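Local coordinates for protein kcn28 (Kitasatospora, PDB 6J31) that is of unsettled function but has the GT-B fold, with a C-terminal domain of the erythromycin biosynthesis protein CIII-like family, at residues 106-119 with 168-182. Sequence-based numbering, arbitrary orientation.
With BG9 ((2E,2'E)-3,3'-(1,2-phenylene)di(prop-2-enoic acid)), chain I.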
loop_
_atom_site.group_PDB
_atom_site.type_symbol
_atom_site.label_atom_id
_atom_site.label_comp_id
_atom_site.label_asym_id
_atom_site.label_seq_id
_atom_site.Cartn_x
_atom_site.Cartn_y
_atom_site.Cartn_z
ATOM N N TYR A 106 5.166 -12.988 -5.182
ATOM C CA TYR A 106 5.907 -11.768 -5.466
ATOM C C TYR A 106 5.019 -10.534 -5.383
ATOM O O TYR A 106 3.901 -10.518 -5.900
ATOM C CB TYR A 106 6.577 -11.845 -6.847
ATOM C CG TYR A 106 5.614 -11.926 -8.012
ATOM C CD1 TYR A 106 5.015 -13.129 -8.368
ATOM C CD2 TYR A 106 5.324 -10.799 -8.770
ATOM C CE1 TYR A 106 4.140 -13.198 -9.440
ATOM C CE2 TYR A 106 4.456 -10.860 -9.835
ATOM C CZ TYR A 106 3.864 -12.057 -10.165
ATOM O OH TYR A 106 3.002 -12.098 -11.230
ATOM N N ASP A 107 5.556 -9.489 -4.763
ATOM C CA ASP A 107 4.933 -8.179 -4.779
ATOM C C ASP A 107 4.874 -7.650 -6.214
ATOM O O ASP A 107 5.584 -8.128 -7.101
ATOM C CB ASP A 107 5.728 -7.230 -3.883
ATOM C CG ASP A 107 5.250 -5.806 -3.973
ATOM O OD1 ASP A 107 4.231 -5.477 -3.333
ATOM O OD2 ASP A 107 5.870 -5.031 -4.729
ATOM N N VAL A 108 4.013 -6.647 -6.432
ATOM C CA VAL A 108 3.808 -6.091 -7.771
ATOM C C VAL A 108 5.126 -5.637 -8.386
ATOM O O VAL A 108 5.356 -5.803 -9.589
ATOM C CB VAL A 108 2.800 -4.926 -7.721
ATOM C CG1 VAL A 108 2.494 -4.411 -9.126
ATOM C CG2 VAL A 108 1.533 -5.349 -7.042
ATOM N N LEU A 109 6.012 -5.060 -7.575
ATOM C CA LEU A 109 7.289 -4.561 -8.070
ATOM C C LEU A 109 8.362 -5.637 -8.122
ATOM O O LEU A 109 9.478 -5.358 -8.570
ATOM C CB LEU A 109 7.768 -3.388 -7.201
ATOM C CG LEU A 109 6.881 -2.136 -7.172
ATOM C CD1 LEU A 109 7.508 -1.031 -6.343
ATOM C CD2 LEU A 109 6.613 -1.636 -8.572
ATOM N N ALA A 110 8.044 -6.865 -7.718
ATOM C CA ALA A 110 8.983 -7.978 -7.750
ATOM C C ALA A 110 8.655 -8.956 -8.875
ATOM O O ALA A 110 8.934 -10.154 -8.775
ATOM C CB ALA A 110 9.009 -8.695 -6.402
ATOM N N TYR A 111 8.096 -8.441 -9.966
ATOM C CA TYR A 111 7.716 -9.238 -11.126
ATOM C C TYR A 111 8.878 -9.975 -11.799
ATOM O O TYR A 111 8.612 -10.934 -12.533
ATOM C CB TYR A 111 6.991 -8.359 -12.156
ATOM C CG TYR A 111 7.780 -7.152 -12.592
ATOM C CD1 TYR A 111 8.635 -7.212 -13.688
ATOM C CD2 TYR A 111 7.681 -5.953 -11.899
ATOM C CE1 TYR A 111 9.368 -6.101 -14.086
ATOM C CE2 TYR A 111 8.408 -4.844 -12.285
ATOM C CZ TYR A 111 9.250 -4.922 -13.374
ATOM O OH TYR A 111 9.968 -3.810 -13.739
ATOM N N PRO A 112 10.157 -9.600 -11.622
ATOM C CA PRO A 112 11.219 -10.492 -12.122
ATOM C C PRO A 112 11.131 -11.895 -11.552
ATOM O O PRO A 112 11.591 -12.843 -12.202
ATOM C CB PRO A 112 12.511 -9.784 -11.691
ATOM C CG PRO A 112 12.156 -8.359 -11.744
ATOM C CD PRO A 112 10.736 -8.297 -11.220
ATOM N N ALA A 113 10.528 -12.064 -10.373
ATOM C CA ALA A 113 10.305 -13.406 -9.853
ATOM C C ALA A 113 9.389 -14.212 -10.763
ATOM O O ALA A 113 9.563 -15.428 -10.892
ATOM C CB ALA A 113 9.730 -13.334 -8.437
ATOM N N ARG A 114 8.415 -13.562 -11.408
ATOM C CA ARG A 114 7.570 -14.284 -12.355
ATOM C C ARG A 114 8.368 -14.739 -13.571
ATOM O O ARG A 114 8.184 -15.864 -14.053
ATOM C CB ARG A 114 6.397 -13.416 -12.800
ATOM C CG ARG A 114 5.526 -14.078 -13.849
ATOM C CD ARG A 114 4.471 -13.126 -14.385
ATOM N NE ARG A 114 3.574 -13.795 -15.322
ATOM C CZ ARG A 114 2.638 -13.185 -16.042
ATOM N NH1 ARG A 114 2.470 -11.873 -15.961
ATOM N NH2 ARG A 114 1.871 -13.896 -16.854
ATOM N N VAL A 115 9.273 -13.887 -14.065
ATOM C CA VAL A 115 10.131 -14.285 -15.178
ATOM C C VAL A 115 10.929 -15.517 -14.795
ATOM O O VAL A 115 11.043 -16.475 -15.569
ATOM C CB VAL A 115 11.056 -13.122 -15.586
ATOM C CG1 VAL A 115 12.039 -13.569 -16.668
ATOM C CG2 VAL A 115 10.244 -11.917 -16.045
ATOM N N LEU A 116 11.460 -15.523 -13.572
ATOM C CA LEU A 116 12.193 -16.676 -13.076
ATOM C C LEU A 116 11.280 -17.894 -12.989
ATOM O O LEU A 116 11.661 -19.001 -13.391
ATOM C CB LEU A 116 12.784 -16.333 -11.708
ATOM C CG LEU A 116 14.108 -16.944 -11.256
ATOM C CD1 LEU A 116 14.139 -17.193 -9.754
ATOM C CD2 LEU A 116 14.469 -18.183 -12.051
ATOM N N ALA A 117 10.051 -17.695 -12.506
ATOM C CA ALA A 117 9.106 -18.800 -12.395
ATOM C C ALA A 117 8.761 -19.366 -13.764
ATOM O O ALA A 117 8.595 -20.581 -13.920
ATOM C CB ALA A 117 7.847 -18.340 -11.661
ATOM N N MET A 118 8.630 -18.497 -14.767
ATOM C CA MET A 118 8.357 -18.968 -16.120
ATOM C C MET A 118 9.522 -19.791 -16.668
ATOM O O MET A 118 9.309 -20.815 -17.327
ATOM C CB MET A 118 8.047 -17.775 -17.022
ATOM C CG MET A 118 6.657 -17.193 -16.782
ATOM S SD MET A 118 6.441 -15.530 -17.437
ATOM C CE MET A 118 6.127 -15.894 -19.163
ATOM N N ASN A 119 10.760 -19.375 -16.381
ATOM C CA ASN A 119 11.930 -20.120 -16.844
ATOM C C ASN A 119 11.952 -21.538 -16.277
ATOM O O ASN A 119 12.313 -22.488 -16.978
ATOM C CB ASN A 119 13.217 -19.386 -16.452
ATOM C CG ASN A 119 13.459 -18.117 -17.260
ATOM O OD1 ASN A 119 12.882 -17.917 -18.325
ATOM N ND2 ASN A 119 14.329 -17.254 -16.749
ATOM N N SER A 168 15.823 -12.521 -21.292
ATOM C CA SER A 168 15.523 -13.310 -20.101
ATOM C C SER A 168 14.692 -14.542 -20.411
ATOM O O SER A 168 14.291 -15.253 -19.485
ATOM C CB SER A 168 14.798 -12.458 -19.056
ATOM O OG SER A 168 15.462 -11.224 -18.855
ATOM N N GLY A 169 14.417 -14.806 -21.682
ATOM C CA GLY A 169 13.723 -16.016 -22.063
ATOM C C GLY A 169 12.219 -15.941 -22.026
ATOM O O GLY A 169 11.568 -16.989 -21.971
ATOM N N VAL A 170 11.641 -14.743 -22.057
ATOM C CA VAL A 170 10.186 -14.597 -22.101
ATOM C C VAL A 170 9.797 -13.635 -23.221
ATOM O O VAL A 170 9.095 -12.646 -22.970
ATOM C CB VAL A 170 9.633 -14.129 -20.740
ATOM C CG1 VAL A 170 9.729 -15.248 -19.715
ATOM C CG2 VAL A 170 10.377 -12.890 -20.234
ATOM N N PRO A 171 10.195 -13.888 -24.475
ATOM C CA PRO A 171 9.818 -12.960 -25.553
ATOM C C PRO A 171 8.332 -12.976 -25.876
ATOM O O PRO A 171 7.818 -11.977 -26.396
ATOM C CB PRO A 171 10.655 -13.450 -26.739
ATOM C CG PRO A 171 10.798 -14.907 -26.494
ATOM C CD PRO A 171 10.933 -15.053 -25.003
ATOM N N GLY A 172 7.628 -14.071 -25.590
ATOM C CA GLY A 172 6.225 -14.200 -25.938
ATOM C C GLY A 172 5.268 -13.342 -25.130
ATOM O O GLY A 172 4.073 -13.335 -25.442
ATOM N N ILE A 173 5.739 -12.643 -24.103
ATOM C CA ILE A 173 4.866 -11.884 -23.216
ATOM C C ILE A 173 5.150 -10.393 -23.369
ATOM O O ILE A 173 6.305 -9.976 -23.513
ATOM C CB ILE A 173 5.007 -12.339 -21.749
ATOM C CG1 ILE A 173 3.907 -11.712 -20.886
ATOM C CG2 ILE A 173 6.374 -12.005 -21.197
ATOM C CD1 ILE A 173 3.708 -12.401 -19.562
ATOM N N ASP A 174 4.080 -9.597 -23.367
ATOM C CA ASP A 174 4.186 -8.148 -23.464
ATOM C C ASP A 174 4.647 -7.561 -22.134
ATOM O O ASP A 174 4.334 -8.082 -21.060
ATOM C CB ASP A 174 2.831 -7.557 -23.872
ATOM C CG ASP A 174 2.765 -6.044 -23.711
ATOM O OD1 ASP A 174 3.497 -5.325 -24.425
ATOM O OD2 ASP A 174 1.968 -5.573 -22.872
ATOM N N ALA A 175 5.391 -6.455 -22.216
ATOM C CA ALA A 175 5.936 -5.842 -21.010
ATOM C C ALA A 175 4.838 -5.373 -20.068
ATOM O O ALA A 175 5.063 -5.291 -18.858
ATOM C CB ALA A 175 6.852 -4.675 -21.370
ATOM N N GLY A 176 3.670 -5.014 -20.604
ATOM C CA GLY A 176 2.555 -4.642 -19.748
ATOM C C GLY A 176 1.888 -5.839 -19.093
ATOM O O GLY A 176 1.531 -5.791 -17.913
ATOM N N ASP A 177 1.675 -6.910 -19.860
ATOM C CA ASP A 177 1.002 -8.093 -19.330
ATOM C C ASP A 177 1.817 -8.725 -18.207
ATOM O O ASP A 177 1.302 -8.974 -17.112
ATOM C CB ASP A 177 0.743 -9.087 -20.458
ATOM C CG ASP A 177 -0.400 -8.658 -21.347
ATOM O OD1 ASP A 177 -0.979 -7.575 -21.097
ATOM O OD2 ASP A 177 -0.719 -9.401 -22.297
ATOM N N LEU A 178 3.082 -9.030 -18.476
ATOM C CA LEU A 178 4.038 -9.194 -17.395
ATOM C C LEU A 178 4.012 -7.908 -16.584
ATOM O O LEU A 178 4.053 -6.825 -17.164
ATOM C CB LEU A 178 5.429 -9.459 -17.980
ATOM C CG LEU A 178 6.703 -9.811 -17.196
ATOM C CD1 LEU A 178 7.308 -8.603 -16.530
ATOM C CD2 LEU A 178 6.492 -10.919 -16.191
ATOM N N VAL A 179 3.864 -8.033 -15.261
ATOM C CA VAL A 179 3.709 -6.939 -14.287
ATOM C C VAL A 179 2.239 -6.741 -13.927
ATOM O O VAL A 179 1.857 -6.895 -12.763
ATOM C CB VAL A 179 4.298 -5.579 -14.732
ATOM C CG1 VAL A 179 3.916 -4.483 -13.733
ATOM C CG2 VAL A 179 5.805 -5.638 -14.904
ATOM N N ASN A 180 1.407 -6.366 -14.905
ATOM C CA ASN A 180 0.038 -5.948 -14.613
ATOM C C ASN A 180 -1.037 -6.946 -15.036
ATOM O O ASN A 180 -2.216 -6.716 -14.747
ATOM C CB ASN A 180 -0.247 -4.576 -15.236
ATOM C CG ASN A 180 0.425 -3.447 -14.475
ATOM O OD1 ASN A 180 0.619 -3.539 -13.264
ATOM N ND2 ASN A 180 0.762 -2.371 -15.174
ATOM N N LEU A 181 -0.671 -8.053 -15.680
ATOM C CA LEU A 181 -1.594 -9.157 -15.955
ATOM C C LEU A 181 -0.986 -10.452 -15.421
ATOM O O LEU A 181 -0.606 -11.341 -16.191
ATOM C CB LEU A 181 -1.887 -9.267 -17.451
ATOM C CG LEU A 181 -2.969 -10.265 -17.870
ATOM C CD1 LEU A 181 -4.349 -9.712 -17.561
ATOM C CD2 LEU A 181 -2.832 -10.656 -19.343
ATOM N N PRO A 182 -0.909 -10.601 -14.100
ATOM C CA PRO A 182 -0.292 -11.804 -13.527
ATOM C C PRO A 182 -1.112 -13.053 -13.815
ATOM O O PRO A 182 -2.301 -12.995 -14.123
ATOM C CB PRO A 182 -0.264 -11.501 -12.025
ATOM C CG PRO A 182 -1.394 -10.552 -11.822
ATOM C CD PRO A 182 -1.423 -9.697 -13.055
HETATM C C1 BG9 I . 0.923 -0.920 -8.545
HETATM C C2 BG9 I . 1.518 -0.017 -9.427
HETATM C C3 BG9 I . 2.638 0.714 -9.032
HETATM C C4 BG9 I . 3.178 0.528 -7.751
HETATM C C5 BG9 I . 2.583 -0.377 -6.872
HETATM C C6 BG9 I . 1.457 -1.101 -7.269
HETATM C C7 BG9 I . 4.425 1.314 -7.288
HETATM C C8 BG9 I . 4.306 2.466 -6.624
HETATM C C9 BG9 I . 5.569 3.224 -6.172
HETATM C C10 BG9 I . 3.269 1.698 -10.036
HETATM C C11 BG9 I . 2.517 2.148 -11.046
HETATM C C12 BG9 I . 3.118 3.122 -12.075
HETATM O O2 BG9 I . 2.991 2.893 -13.232
HETATM O O3 BG9 I . 5.968 4.100 -7.200
HETATM O O HOH W 1 2.629 -9.823 -12.566
#
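In the N-terminal Rossmann-like domain of this GT-B fold, Y111, in the turn after strand 103-107, and R114, V115 and M118 on the helix that follows pack against the loop and short helix of residues 168-182. V179 puts CG2 squarely over one face of the Y111 ring in a CH-pi contact, 3.4 Å from the ring centroid and 10° off its normal, while P112 CD lies against the opposite face, nearer the rim, so both faces are packed. Y111 reaches this place with its CG set between backbone N and carbonyl carbon (chi1 56°), and L178 CD1 meets its CD1 atom at 3.4 Å. The other branch of L178, CD2, lies 3.5 Å from R114 CD and also touches V115 CG2. R114, stretched out fully, carries its guanidinium to the short helix's C-terminal end, where NH1 makes weak hydrogen bonds to D177 O (3.3 Å) and L181 O (3.1 Å), two carbonyls whose partial negative charge probably suits the guanidinium, D177 O also accepting from L181 N. I173 CD1 covers one guanidinium face and P182 the other. Further along, M118 bends its CE onto V170 CG1 at 3.7 Å, and V115 CG1 meets S168 CB. A water hydrogen-bonded to Y106 OH donates weakly to V179 O, bridging hydroxyl and carbonyl. V108 and L109 line the BG9 pocket with F81 of helix 74-96. Y106 pairs with strand 124-128, Y111 also touches helices 74-96 and 152-167, and D177 forms a salt bridge with R138.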